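Trehalose monomycolate exporter MmpL3 (Mycobacterium tuberculosis, PDB 7NVH) exports trehalose monomycolate, a mycolic acid carrier needed for building the mycobacterial cell envelope, as a membrane transporter of the RND permease clan. Local coordinates at residues S41-D46 and Q304-S309; I69-Q74 and V161-L166; V643-R648 and I665-T670. One frame throughout, in Å; residues are numbered along the deposited sequence.

Interaction 1 (S41-D46 and Q304-S309). With AV0 (Lauryl Maltose Neopentyl Glycol), chain B.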
loop_
_atom_site.group_PDB
_atom_site.type_symbol
_atom_site.label_atom_id
_atom_site.label_comp_id
_atom_site.label_asym_id
_atom_site.label_seq_id
_atom_site.Cartn_x
_atom_site.Cartn_y
_atom_site.Cartn_z
ATOM N N SER A 41 -3.501 -3.719 -12.398
ATOM C CA SER A 41 -2.327 -4.474 -12.801
ATOM C C SER A 41 -1.063 -3.782 -12.310
ATOM O O SER A 41 -1.012 -2.557 -12.185
ATOM C CB SER A 41 -2.276 -4.631 -14.321
ATOM O OG SER A 41 -1.962 -3.401 -14.948
ATOM N N GLY A 42 -0.040 -4.584 -12.030
ATOM C CA GLY A 42 1.220 -4.048 -11.557
ATOM C C GLY A 42 1.822 -4.830 -10.411
ATOM O O GLY A 42 2.850 -4.433 -9.855
ATOM N N PHE A 43 1.194 -5.946 -10.043
ATOM C CA PHE A 43 1.713 -6.779 -8.966
ATOM C C PHE A 43 2.785 -7.749 -9.427
ATOM O O PHE A 43 3.317 -8.490 -8.593
ATOM C CB PHE A 43 0.577 -7.562 -8.311
ATOM C CG PHE A 43 -0.181 -6.782 -7.288
ATOM C CD1 PHE A 43 0.390 -6.484 -6.066
ATOM C CD2 PHE A 43 -1.467 -6.347 -7.544
ATOM C CE1 PHE A 43 -0.303 -5.764 -5.122
ATOM C CE2 PHE A 43 -2.165 -5.629 -6.603
ATOM C CZ PHE A 43 -1.582 -5.335 -5.391
ATOM N N TYR A 44 3.114 -7.774 -10.712
ATOM C CA TYR A 44 4.022 -8.764 -11.267
ATOM C C TYR A 44 5.193 -8.075 -11.950
ATOM O O TYR A 44 5.034 -7.013 -12.558
ATOM C CB TYR A 44 3.291 -9.669 -12.261
ATOM C CG TYR A 44 2.156 -10.448 -11.640
ATOM C CD1 TYR A 44 2.249 -10.930 -10.344
ATOM C CD2 TYR A 44 0.988 -10.691 -12.345
ATOM C CE1 TYR A 44 1.215 -11.637 -9.769
ATOM C CE2 TYR A 44 -0.051 -11.397 -11.778
ATOM C CZ TYR A 44 0.068 -11.867 -10.490
ATOM O OH TYR A 44 -0.964 -12.573 -9.920
ATOM N N ASP A 45 6.371 -8.686 -11.841
ATOM C CA ASP A 45 7.566 -8.190 -12.510
ATOM C C ASP A 45 7.377 -8.289 -14.017
ATOM O O ASP A 45 7.456 -9.382 -14.585
ATOM C CB ASP A 45 8.791 -8.990 -12.059
ATOM C CG ASP A 45 10.097 -8.451 -12.621
ATOM O OD1 ASP A 45 10.072 -7.589 -13.523
ATOM O OD2 ASP A 45 11.163 -8.905 -12.157
ATOM N N ASP A 46 7.155 -7.154 -14.676
ATOM C CA ASP A 46 6.818 -7.143 -16.093
ATOM C C ASP A 46 7.978 -7.547 -16.992
ATOM O O ASP A 46 7.764 -7.760 -18.190
ATOM C CB ASP A 46 6.307 -5.759 -16.497
ATOM C CG ASP A 46 4.961 -5.436 -15.878
ATOM O OD1 ASP A 46 3.933 -5.906 -16.407
ATOM O OD2 ASP A 46 4.932 -4.713 -14.859
ATOM N N GLN A 304 7.880 -3.895 -9.961
ATOM C CA GLN A 304 6.429 -3.990 -9.876
ATOM C C GLN A 304 5.791 -2.646 -10.199
ATOM O O GLN A 304 6.170 -1.616 -9.638
ATOM C CB GLN A 304 6.007 -4.447 -8.482
ATOM C CG GLN A 304 6.057 -5.945 -8.276
ATOM C CD GLN A 304 7.400 -6.416 -7.767
ATOM O OE1 GLN A 304 8.441 -6.080 -8.327
ATOM N NE2 GLN A 304 7.385 -7.201 -6.699
ATOM N N GLY A 305 4.812 -2.658 -11.107
ATOM C CA GLY A 305 4.096 -1.438 -11.431
ATOM C C GLY A 305 3.215 -0.937 -10.310
ATOM O O GLY A 305 2.849 0.243 -10.301
ATOM N N PHE A 306 2.853 -1.813 -9.374
ATOM C CA PHE A 306 2.142 -1.380 -8.176
ATOM C C PHE A 306 3.009 -0.440 -7.349
ATOM O O PHE A 306 2.601 0.681 -7.023
ATOM C CB PHE A 306 1.730 -2.613 -7.370
ATOM C CG PHE A 306 1.299 -2.323 -5.960
ATOM C CD1 PHE A 306 -0.022 -2.034 -5.674
ATOM C CD2 PHE A 306 2.205 -2.378 -4.917
ATOM C CE1 PHE A 306 -0.425 -1.783 -4.378
ATOM C CE2 PHE A 306 1.807 -2.123 -3.621
ATOM C CZ PHE A 306 0.491 -1.827 -3.352
ATOM N N LEU A 307 4.232 -0.870 -7.037
ATOM C CA LEU A 307 5.104 -0.073 -6.183
ATOM C C LEU A 307 5.518 1.223 -6.863
ATOM O O LEU A 307 5.636 2.259 -6.204
ATOM C CB LEU A 307 6.328 -0.892 -5.785
ATOM C CG LEU A 307 6.062 -1.872 -4.644
ATOM C CD1 LEU A 307 7.339 -2.538 -4.194
ATOM C CD2 LEU A 307 5.396 -1.158 -3.485
ATOM N N LYS A 308 5.744 1.189 -8.178
ATOM C CA LYS A 308 6.142 2.400 -8.887
ATOM C C LYS A 308 5.053 3.462 -8.882
ATOM O O LYS A 308 5.361 4.645 -9.054
ATOM C CB LYS A 308 6.533 2.069 -10.327
ATOM C CG LYS A 308 7.941 1.526 -10.472
ATOM C CD LYS A 308 8.299 1.313 -11.930
ATOM C CE LYS A 308 9.701 0.748 -12.073
ATOM N NZ LYS A 308 10.740 1.760 -11.742
ATOM N N SER A 309 3.792 3.076 -8.696
ATOM C CA SER A 309 2.713 4.051 -8.603
ATOM C C SER A 309 2.441 4.461 -7.164
ATOM O O SER A 309 2.139 5.630 -6.898
ATOM C CB SER A 309 1.438 3.490 -9.231
ATOM O OG SER A 309 0.878 2.480 -8.413
HETATM C C1 AV0 B . -4.838 -10.656 -12.415
HETATM O O1 AV0 B . -5.161 -10.867 -11.083
HETATM C C2 AV0 B . -3.960 -9.429 -12.557
HETATM O O2 AV0 B . -4.673 -8.292 -12.069
HETATM C C3 AV0 B . -3.582 -9.192 -13.987
HETATM O O3 AV0 B . -2.582 -8.134 -14.007
HETATM C C4 AV0 B . -3.035 -10.396 -14.675
HETATM O O4 AV0 B . -3.105 -10.193 -16.132
HETATM C C5 AV0 B . -3.795 -11.690 -14.372
HETATM O O5 AV0 B . -4.136 -11.853 -12.937
HETATM C C6 AV0 B . -2.955 -12.851 -14.793
HETATM O O6 AV0 B . -2.850 -13.755 -13.723
HETATM C CAA AV0 B . -7.742 -2.280 -4.411
HETATM C CAB AV0 B . -13.793 -20.098 -12.327
HETATM O OAI AV0 B . 0.102 -7.997 -14.637
HETATM O OAJ AV0 B . -7.010 -23.282 -7.172
HETATM O OAL AV0 B . -2.961 -16.686 -4.700
HETATM O OAN AV0 B . -6.061 -19.388 -8.788
HETATM O OAP AV0 B . -7.384 -17.032 -9.559
HETATM O OAQ AV0 B . 1.143 -11.236 -17.992
HETATM O OAR AV0 B . -4.447 -23.159 -4.966
HETATM O OAS AV0 B . -0.560 -8.147 -18.870
HETATM O OAT AV0 B . -3.614 -21.288 -2.935
HETATM O OAU AV0 B . -1.734 -11.536 -18.178
HETATM O OAV AV0 B . -3.844 -18.622 -3.727
HETATM C CAW AV0 B . -7.948 -3.387 -5.428
HETATM C CAX AV0 B . -13.818 -19.175 -11.068
HETATM C CAY AV0 B . -6.726 -3.486 -6.327
HETATM C CAZ AV0 B . -12.425 -18.509 -10.882
HETATM C CBA AV0 B . -6.781 -4.796 -7.115
HETATM C CBB AV0 B . -12.446 -17.655 -9.594
HETATM C CBC AV0 B . -6.986 -5.969 -6.137
HETATM C CBD AV0 B . -11.017 -17.104 -9.290
HETATM C CBE AV0 B . -6.676 -7.316 -6.866
HETATM C CBF AV0 B . -11.140 -15.910 -8.322
HETATM C CBG AV0 B . -7.582 -7.445 -8.165
HETATM C CBH AV0 B . -9.720 -15.270 -8.085
HETATM C CBI AV0 B . -6.848 -8.359 -9.216
HETATM C CBJ AV0 B . -9.845 -13.719 -8.141
HETATM C CBK AV0 B . -7.431 -9.840 -9.147
HETATM C CBL AV0 B . -8.425 -13.067 -8.008
HETATM C CBM AV0 B . 0.594 -8.208 -15.941
HETATM C CBN AV0 B . -7.174 -22.527 -5.996
HETATM C CBP AV0 B . -2.978 -16.741 -6.108
HETATM C CBQ AV0 B . -6.312 -10.840 -8.636
HETATM C CBR AV0 B . -7.925 -12.656 -9.436
HETATM C CBS AV0 B . -5.904 -12.084 -10.891
HETATM C CBT AV0 B . -5.550 -13.343 -8.662
HETATM O OBV AV0 B . -5.937 -14.642 -9.153
HETATM O OBX AV0 B . -4.612 -15.620 -7.484
HETATM O OBY AV0 B . -0.778 -10.203 -15.808
HETATM O OBZ AV0 B . -6.561 -20.194 -5.739
HETATM O OCB AV0 B . -4.551 -19.214 -6.391
HETATM C CCC AV0 B . 0.518 -9.665 -16.278
HETATM C CCD AV0 B . -6.020 -21.553 -5.849
HETATM C CCF AV0 B . -4.407 -16.779 -6.595
HETATM C CCH AV0 B . -5.956 -18.135 -8.024
HETATM C CCJ AV0 B . -5.891 -15.670 -8.216
HETATM C CCL AV0 B . -6.078 -17.005 -8.948
HETATM C CCM AV0 B . -6.432 -12.219 -9.396
HETATM C CCN AV0 B . 0.738 -9.867 -17.780
HETATM C CCO AV0 B . -5.181 -21.962 -4.636
HETATM C CCQ AV0 B . -4.649 -18.110 -7.309
HETATM C CCR AV0 B . -1.892 -9.700 -16.627
HETATM C CCS AV0 B . -5.514 -19.203 -5.404
HETATM C CCT AV0 B . -0.441 -9.596 -18.639
HETATM C CCU AV0 B . -4.209 -20.911 -4.224
HETATM C CCV AV0 B . -1.721 -10.104 -18.083
HETATM C CCW AV0 B . -4.846 -19.602 -4.090
#

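Interaction 2 (I69-Q74 and V161-L166). With AV0 (Lauryl Maltose Neopentyl Glycol), chain B.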
loop_
_atom_site.group_PDB
_atom_site.type_symbol
_atom_site.label_atom_id
_atom_site.label_comp_id
_atom_site.label_asym_id
_atom_site.label_seq_id
_atom_site.Cartn_x
_atom_site.Cartn_y
_atom_site.Cartn_z
ATOM N N ILE A 69 -17.106 -14.859 -15.182
ATOM C CA ILE A 69 -18.335 -14.898 -14.400
ATOM C C ILE A 69 -18.854 -16.325 -14.400
ATOM O O ILE A 69 -18.973 -16.944 -15.461
ATOM C CB ILE A 69 -19.416 -13.953 -14.960
ATOM C CG1 ILE A 69 -18.919 -12.511 -15.010
ATOM C CG2 ILE A 69 -20.680 -14.040 -14.130
ATOM C CD1 ILE A 69 -19.879 -11.577 -15.693
ATOM N N VAL A 70 -19.158 -16.849 -13.218
ATOM C CA VAL A 70 -19.930 -18.075 -13.077
ATOM C C VAL A 70 -21.141 -17.760 -12.211
ATOM O O VAL A 70 -21.003 -17.194 -11.122
ATOM C CB VAL A 70 -19.092 -19.229 -12.492
ATOM C CG1 VAL A 70 -18.022 -19.646 -13.480
ATOM C CG2 VAL A 70 -18.449 -18.831 -11.184
ATOM N N ALA A 71 -22.322 -18.090 -12.712
ATOM C CA ALA A 71 -23.580 -17.760 -12.054
ATOM C C ALA A 71 -24.243 -19.059 -11.625
ATOM O O ALA A 71 -24.661 -19.856 -12.468
ATOM C CB ALA A 71 -24.485 -16.958 -12.984
ATOM N N ILE A 72 -24.355 -19.260 -10.318
ATOM C CA ILE A 72 -24.827 -20.519 -9.760
ATOM C C ILE A 72 -26.341 -20.453 -9.617
ATOM O O ILE A 72 -26.870 -19.590 -8.910
ATOM C CB ILE A 72 -24.164 -20.805 -8.409
ATOM C CG1 ILE A 72 -22.657 -20.965 -8.580
ATOM C CG2 ILE A 72 -24.742 -22.060 -7.802
ATOM C CD1 ILE A 72 -21.916 -20.989 -7.274
ATOM N N PHE A 73 -27.037 -21.369 -10.275
ATOM C CA PHE A 73 -28.489 -21.426 -10.239
ATOM C C PHE A 73 -28.945 -22.580 -9.358
ATOM O O PHE A 73 -28.317 -23.641 -9.334
ATOM C CB PHE A 73 -29.055 -21.572 -11.649
ATOM C CG PHE A 73 -28.874 -20.351 -12.495
ATOM C CD1 PHE A 73 -27.796 -20.241 -13.349
ATOM C CD2 PHE A 73 -29.773 -19.307 -12.422
ATOM C CE1 PHE A 73 -27.625 -19.115 -14.122
ATOM C CE2 PHE A 73 -29.606 -18.180 -13.192
ATOM C CZ PHE A 73 -28.530 -18.084 -14.042
ATOM N N GLN A 74 -30.037 -22.366 -8.632
ATOM C CA GLN A 74 -30.538 -23.323 -7.661
ATOM C C GLN A 74 -31.935 -23.782 -8.055
ATOM O O GLN A 74 -32.726 -23.013 -8.605
ATOM C CB GLN A 74 -30.549 -22.709 -6.253
ATOM C CG GLN A 74 -31.260 -23.538 -5.199
ATOM C CD GLN A 74 -30.758 -23.255 -3.802
ATOM O OE1 GLN A 74 -30.033 -22.288 -3.573
ATOM N NE2 GLN A 74 -31.139 -24.103 -2.855
ATOM N N VAL A 161 -29.919 -15.989 -8.174
ATOM C CA VAL A 161 -28.622 -16.358 -8.721
ATOM C C VAL A 161 -27.497 -15.834 -7.833
ATOM O O VAL A 161 -27.623 -14.798 -7.169
ATOM C CB VAL A 161 -28.483 -15.836 -10.162
ATOM C CG1 VAL A 161 -28.215 -14.342 -10.173
ATOM C CG2 VAL A 161 -27.387 -16.577 -10.890
ATOM N N LYS A 162 -26.392 -16.577 -7.802
ATOM C CA LYS A 162 -25.207 -16.203 -7.045
ATOM C C LYS A 162 -24.033 -16.088 -8.003
ATOM O O LYS A 162 -23.691 -17.055 -8.690
ATOM C CB LYS A 162 -24.904 -17.219 -5.944
ATOM C CG LYS A 162 -26.054 -18.154 -5.633
ATOM C CD LYS A 162 -26.168 -18.413 -4.142
ATOM C CE LYS A 162 -27.564 -18.883 -3.775
ATOM N NZ LYS A 162 -28.392 -17.777 -3.222
ATOM N N LEU A 163 -23.418 -14.912 -8.044
ATOM C CA LEU A 163 -22.324 -14.655 -8.964
ATOM C C LEU A 163 -20.982 -14.919 -8.298
ATOM O O LEU A 163 -20.771 -14.575 -7.133
ATOM C CB LEU A 163 -22.379 -13.216 -9.474
ATOM C CG LEU A 163 -23.774 -12.678 -9.788
ATOM C CD1 LEU A 163 -23.700 -11.209 -10.155
ATOM C CD2 LEU A 163 -24.414 -13.479 -10.905
ATOM N N ALA A 164 -20.081 -15.536 -9.053
ATOM C CA ALA A 164 -18.724 -15.793 -8.601
ATOM C C ALA A 164 -17.809 -15.746 -9.812
ATOM O O ALA A 164 -18.261 -15.621 -10.951
ATOM C CB ALA A 164 -18.615 -17.139 -7.881
ATOM N N GLY A 165 -16.512 -15.835 -9.558
ATOM C CA GLY A 165 -15.556 -15.854 -10.644
ATOM C C GLY A 165 -14.502 -14.778 -10.523
ATOM O O GLY A 165 -14.358 -14.157 -9.468
ATOM N N LEU A 166 -13.760 -14.545 -11.600
ATOM C CA LEU A 166 -12.692 -13.558 -11.583
ATOM C C LEU A 166 -13.206 -12.134 -11.466
ATOM O O LEU A 166 -12.612 -11.328 -10.743
ATOM C CB LEU A 166 -11.843 -13.682 -12.850
ATOM C CG LEU A 166 -10.833 -14.826 -12.877
ATOM C CD1 LEU A 166 -10.581 -15.273 -14.304
ATOM C CD2 LEU A 166 -9.538 -14.411 -12.210
HETATM C C1 AV0 B . -4.838 -10.656 -12.415
HETATM O O1 AV0 B . -5.161 -10.867 -11.083
HETATM C C2 AV0 B . -3.960 -9.429 -12.557
HETATM O O2 AV0 B . -4.673 -8.292 -12.069
HETATM C C3 AV0 B . -3.582 -9.192 -13.987
HETATM O O3 AV0 B . -2.582 -8.134 -14.007
HETATM C C4 AV0 B . -3.035 -10.396 -14.675
HETATM O O4 AV0 B . -3.105 -10.193 -16.132
HETATM C C5 AV0 B . -3.795 -11.690 -14.372
HETATM O O5 AV0 B . -4.136 -11.853 -12.937
HETATM C C6 AV0 B . -2.955 -12.851 -14.793
HETATM O O6 AV0 B . -2.850 -13.755 -13.723
HETATM C CAA AV0 B . -7.742 -2.280 -4.411
HETATM C CAB AV0 B . -13.793 -20.098 -12.327
HETATM O OAI AV0 B . 0.102 -7.997 -14.637
HETATM O OAJ AV0 B . -7.010 -23.282 -7.172
HETATM O OAL AV0 B . -2.961 -16.686 -4.700
HETATM O OAN AV0 B . -6.061 -19.388 -8.788
HETATM O OAP AV0 B . -7.384 -17.032 -9.559
HETATM O OAQ AV0 B . 1.143 -11.236 -17.992
HETATM O OAR AV0 B . -4.447 -23.159 -4.966
HETATM O OAS AV0 B . -0.560 -8.147 -18.870
HETATM O OAT AV0 B . -3.614 -21.288 -2.935
HETATM O OAU AV0 B . -1.734 -11.536 -18.178
HETATM O OAV AV0 B . -3.844 -18.622 -3.727
HETATM C CAW AV0 B . -7.948 -3.387 -5.428
HETATM C CAX AV0 B . -13.818 -19.175 -11.068
HETATM C CAY AV0 B . -6.726 -3.486 -6.327
HETATM C CAZ AV0 B . -12.425 -18.509 -10.882
HETATM C CBA AV0 B . -6.781 -4.796 -7.115
HETATM C CBB AV0 B . -12.446 -17.655 -9.594
HETATM C CBC AV0 B . -6.986 -5.969 -6.137
HETATM C CBD AV0 B . -11.017 -17.104 -9.290
HETATM C CBE AV0 B . -6.676 -7.316 -6.866
HETATM C CBF AV0 B . -11.140 -15.910 -8.322
HETATM C CBG AV0 B . -7.582 -7.445 -8.165
HETATM C CBH AV0 B . -9.720 -15.270 -8.085
HETATM C CBI AV0 B . -6.848 -8.359 -9.216
HETATM C CBJ AV0 B . -9.845 -13.719 -8.141
HETATM C CBK AV0 B . -7.431 -9.840 -9.147
HETATM C CBL AV0 B . -8.425 -13.067 -8.008
HETATM C CBM AV0 B . 0.594 -8.208 -15.941
HETATM C CBN AV0 B . -7.174 -22.527 -5.996
HETATM C CBP AV0 B . -2.978 -16.741 -6.108
HETATM C CBQ AV0 B . -6.312 -10.840 -8.636
HETATM C CBR AV0 B . -7.925 -12.656 -9.436
HETATM C CBS AV0 B . -5.904 -12.084 -10.891
HETATM C CBT AV0 B . -5.550 -13.343 -8.662
HETATM O OBV AV0 B . -5.937 -14.642 -9.153
HETATM O OBX AV0 B . -4.612 -15.620 -7.484
HETATM O OBY AV0 B . -0.778 -10.203 -15.808
HETATM O OBZ AV0 B . -6.561 -20.194 -5.739
HETATM O OCB AV0 B . -4.551 -19.214 -6.391
HETATM C CCC AV0 B . 0.518 -9.665 -16.278
HETATM C CCD AV0 B . -6.020 -21.553 -5.849
HETATM C CCF AV0 B . -4.407 -16.779 -6.595
HETATM C CCH AV0 B . -5.956 -18.135 -8.024
HETATM C CCJ AV0 B . -5.891 -15.670 -8.216
HETATM C CCL AV0 B . -6.078 -17.005 -8.948
HETATM C CCM AV0 B . -6.432 -12.219 -9.396
HETATM C CCN AV0 B . 0.738 -9.867 -17.780
HETATM C CCO AV0 B . -5.181 -21.962 -4.636
HETATM C CCQ AV0 B . -4.649 -18.110 -7.309
HETATM C CCR AV0 B . -1.892 -9.700 -16.627
HETATM C CCS AV0 B . -5.514 -19.203 -5.404
HETATM C CCT AV0 B . -0.441 -9.596 -18.639
HETATM C CCU AV0 B . -4.209 -20.911 -4.224
HETATM C CCV AV0 B . -1.721 -10.104 -18.083
HETATM C CCW AV0 B . -4.846 -19.602 -4.090
#

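Interaction 3 (V643-R648 and I665-T670)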
loop_
_atom_site.group_PDB
_atom_site.type_symbol
_atom_site.label_atom_id
_atom_site.label_comp_id
_atom_site.label_asym_id
_atom_site.label_seq_id
_atom_site.Cartn_x
_atom_site.Cartn_y
_atom_site.Cartn_z
ATOM N N VAL A 643 12.822 13.144 13.930
ATOM C CA VAL A 643 13.205 14.511 13.585
ATOM C C VAL A 643 12.396 15.513 14.393
ATOM O O VAL A 643 12.940 16.490 14.915
ATOM C CB VAL A 643 13.054 14.750 12.073
ATOM C CG1 VAL A 643 13.262 16.214 11.750
ATOM C CG2 VAL A 643 14.067 13.928 11.332
ATOM N N PHE A 644 11.089 15.286 14.514
ATOM C CA PHE A 644 10.257 16.194 15.295
ATOM C C PHE A 644 10.737 16.264 16.737
ATOM O O PHE A 644 10.768 17.343 17.338
ATOM C CB PHE A 644 8.797 15.747 15.246
ATOM C CG PHE A 644 8.154 15.918 13.904
ATOM C CD1 PHE A 644 8.463 17.002 13.106
ATOM C CD2 PHE A 644 7.235 14.995 13.442
ATOM C CE1 PHE A 644 7.872 17.160 11.872
ATOM C CE2 PHE A 644 6.639 15.147 12.208
ATOM C CZ PHE A 644 6.959 16.233 11.423
ATOM N N LEU A 645 11.116 15.120 17.307
ATOM C CA LEU A 645 11.574 15.103 18.691
ATOM C C LEU A 645 12.933 15.776 18.843
ATOM O O LEU A 645 13.125 16.596 19.748
ATOM C CB LEU A 645 11.632 13.665 19.201
ATOM C CG LEU A 645 12.049 13.489 20.657
ATOM C CD1 LEU A 645 10.984 14.056 21.569
ATOM C CD2 LEU A 645 12.296 12.026 20.964
ATOM N N VAL A 646 13.887 15.450 17.970
ATOM C CA VAL A 646 15.270 15.865 18.171
ATOM C C VAL A 646 15.571 17.256 17.618
ATOM O O VAL A 646 16.573 17.863 18.015
ATOM C CB VAL A 646 16.222 14.816 17.562
ATOM C CG1 VAL A 646 17.675 15.132 17.873
ATOM C CG2 VAL A 646 15.885 13.440 18.097
ATOM N N SER A 647 14.731 17.792 16.733
ATOM C CA SER A 647 14.972 19.139 16.231
ATOM C C SER A 647 14.871 20.162 17.351
ATOM O O SER A 647 15.661 21.111 17.408
ATOM C CB SER A 647 13.989 19.463 15.110
ATOM O OG SER A 647 14.168 18.580 14.018
ATOM N N ARG A 648 13.910 19.982 18.257
ATOM C CA ARG A 648 13.799 20.876 19.402
ATOM C C ARG A 648 15.019 20.767 20.306
ATOM O O ARG A 648 15.506 21.775 20.828
ATOM C CB ARG A 648 12.521 20.577 20.179
ATOM C CG ARG A 648 11.248 20.885 19.414
ATOM C CD ARG A 648 11.297 22.274 18.805
ATOM N NE ARG A 648 11.100 23.320 19.802
ATOM C CZ ARG A 648 9.913 23.690 20.270
ATOM N NH1 ARG A 648 8.812 23.100 19.830
ATOM N NH2 ARG A 648 9.827 24.651 21.177
ATOM N N ILE A 665 14.330 20.312 27.597
ATOM C CA ILE A 665 13.518 21.251 26.821
ATOM C C ILE A 665 13.047 20.627 25.515
ATOM O O ILE A 665 11.879 20.775 25.135
ATOM C CB ILE A 665 14.250 22.590 26.588
ATOM C CG1 ILE A 665 14.524 23.332 27.905
ATOM C CG2 ILE A 665 13.464 23.469 25.638
ATOM C CD1 ILE A 665 15.789 23.034 28.615
ATOM N N GLY A 666 13.921 19.901 24.817
ATOM C CA GLY A 666 13.547 19.374 23.518
ATOM C C GLY A 666 12.349 18.449 23.570
ATOM O O GLY A 666 11.443 18.551 22.741
ATOM N N THR A 667 12.320 17.539 24.540
ATOM C CA THR A 667 11.222 16.587 24.639
ATOM C C THR A 667 10.175 16.976 25.672
ATOM O O THR A 667 9.267 16.183 25.935
ATOM C CB THR A 667 11.749 15.182 24.943
ATOM O OG1 THR A 667 10.674 14.240 24.850
ATOM C CG2 THR A 667 12.324 15.123 26.320
ATOM N N ALA A 668 10.273 18.164 26.263
ATOM C CA ALA A 668 9.170 18.704 27.042
ATOM C C ALA A 668 8.370 19.747 26.284
ATOM O O ALA A 668 7.177 19.913 26.559
ATOM C CB ALA A 668 9.688 19.320 28.345
ATOM N N ALA A 669 8.992 20.452 25.339
ATOM C CA ALA A 669 8.262 21.421 24.536
ATOM C C ALA A 669 7.415 20.756 23.463
ATOM O O ALA A 669 6.394 21.317 23.051
ATOM C CB ALA A 669 9.236 22.407 23.893
ATOM N N THR A 670 7.812 19.572 23.002
ATOM C CA THR A 670 7.135 18.899 21.904
ATOM C C THR A 670 6.343 17.680 22.350
ATOM O O THR A 670 5.807 16.964 21.501
ATOM C CB THR A 670 8.144 18.481 20.835
ATOM O OG1 THR A 670 7.446 18.083 19.651
ATOM C CG2 THR A 670 8.966 17.310 21.327
#

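Interaction 1 (S41-D46 and Q304-S309)
Q304 lays its aliphatic part along the backbone of G42 and F43, with CB 3.4 Å from G42 O and CG 3.8 Å from F43 O. Its first torsion sets CG beside the backbone N, near both carbonyls; the bend at the second turns the amide end off that line. S551 and L555 also touch it. At G305 two glycines face each other: CA of G305 is 3.9 Å from CA of G42, a backbone approach that the absence of side chains on both residues makes possible. G305 N lies near G42 O but is poorly aimed; the bond goes instead to the next amide. F306 N donates to G42 O over 2.7 Å at an N-H...O angle of 159°, arriving from above the carbonyl plane rather than within it. A loop carbonyl thus sits at the amino-terminal end of the helix, where the helix dipole would be expected to favour it. The F306 ring swings out with CG trans to its own amide nitrogen (chi1 165°) and meets F43 in an offset stack, centroids 4.7 Å apart and planes at 19°. CE1 and CZ of F43 do the touching, CZ reaching 3.7 Å from F306 CD1. One turn on, S309 OG donates to F306 O, which also receives S309 N, both from the same face of its plane. The loop presents S41 and Y44 to the bound lauryl maltose neopentyl glycol; Y44 CD2 lies 3.6 Å from the ligand atom OAI. The imidazole of H234, from strand 233-234, stands edge-to-face to F306 and about perpendicular to F43. P625, at the start of helix 624-654, touches F43, Q304 and F306, while L547 and E548 of helix 544-556 lie against Y44.

Interaction 2 (I69-Q74 and V161-L166)
V161 and F73 run side by side, and V161 CG2 sits over one face of the F73 ring as a CH-pi contact, 3.8 Å from its centroid. This methyl, trans to the V161 backbone N, is the packed heart of the contact: it also presses on A71 CB (3.6 Å), and L163 CD2 closes in on the same alanine. W86, V90 and L94 of helix 84-94 touch F73. The other sheet face carries V70, I72, A164 and K162. Near the ligand end, V70 CG2 packs on A164 CB (3.7 Å), and F440 covers V70 and I72. The far end is looser: K162 and Q74 are partly exposed, the lysine's end unsettled. In the antiparallel sheet (order 2-3-1-4), strand 70-74 is inner and 162-164 an edge strand, a ferredoxin-like fold as in RND porter subdomains. Beyond them, G165 and L166 border the bound detergent. Four backbone bonds join the strands, from V70 N to A164 O at 2.7 Å and 178° to the longer K162 N to I72 O at 3.2 Å, implying that main chain sets the register while apolar side chains pack the A71-L163 face; the other turns polar at K162.

Interaction 3 (V643-R648 and I665-T670)
I665 O is shared by two amides, A669 N at 2.9 Å and A668 N at 3.3 Å, both on the same face of its plane, and this turn presents A669 CB to R648. The methyl lies over one face of the guanidinium group, 3.6 Å from NH2. Bends at the second and third torsions of R648 (chi2 -49°, chi3 -75°) carry the NE-CZ end round to this methyl. Closer to the backbone, R648 CG meets T670 CB, the two side chains crossing at a slant. The charged end looks elsewhere for its partner: NH2 makes a salt bridge with E262 of helix 248-265, and a long, weak ion pair links NE with E651. The closest backbone approach is between R648 and G666, with CA atoms 4.4 Å apart; R648 CB also lies 3.4 Å from G666 O, beside a residue that has no side chain to hold the helices apart. The two segments belong to consecutive helices: helix 624-654 leads through a short connection into helix 659-669, and the short axes cross at 128°, 7.7 Å apart. Nearer the start of segment 643-648, L645 extends CG trans to its amide nitrogen and lies alongside T667, sending CD1 to within 3.3 Å of T667 OG1 and 3.8 Å of T670 CG2. R715 and V719 of helix 694-726 also touch this leucine. The end of F644 leads away from the partner segment and stacks its ring on F255, which T670 touches as well.

Interactions 1 and 2 both border the bound detergent, although their centres are 30 Å apart. Interaction 3 is remote from it, at the other end of the transmembrane bundle and about 58 Å from interaction 2, centre to centre. All three are largely buried, but interaction 1 lies nearest the centre of the chain. Helix 624-654 is common to two contacts: P625, at its start, packs on interaction 1, and its later turns form one side of interaction 3. The chemistry changes with place: a single backbone hydrogen bond and an aromatic stack where loop meets helix, a regular set of main-chain bonds in the sheet, and van der Waals contact between crossing helices, with the arginine charge answered outside the pair.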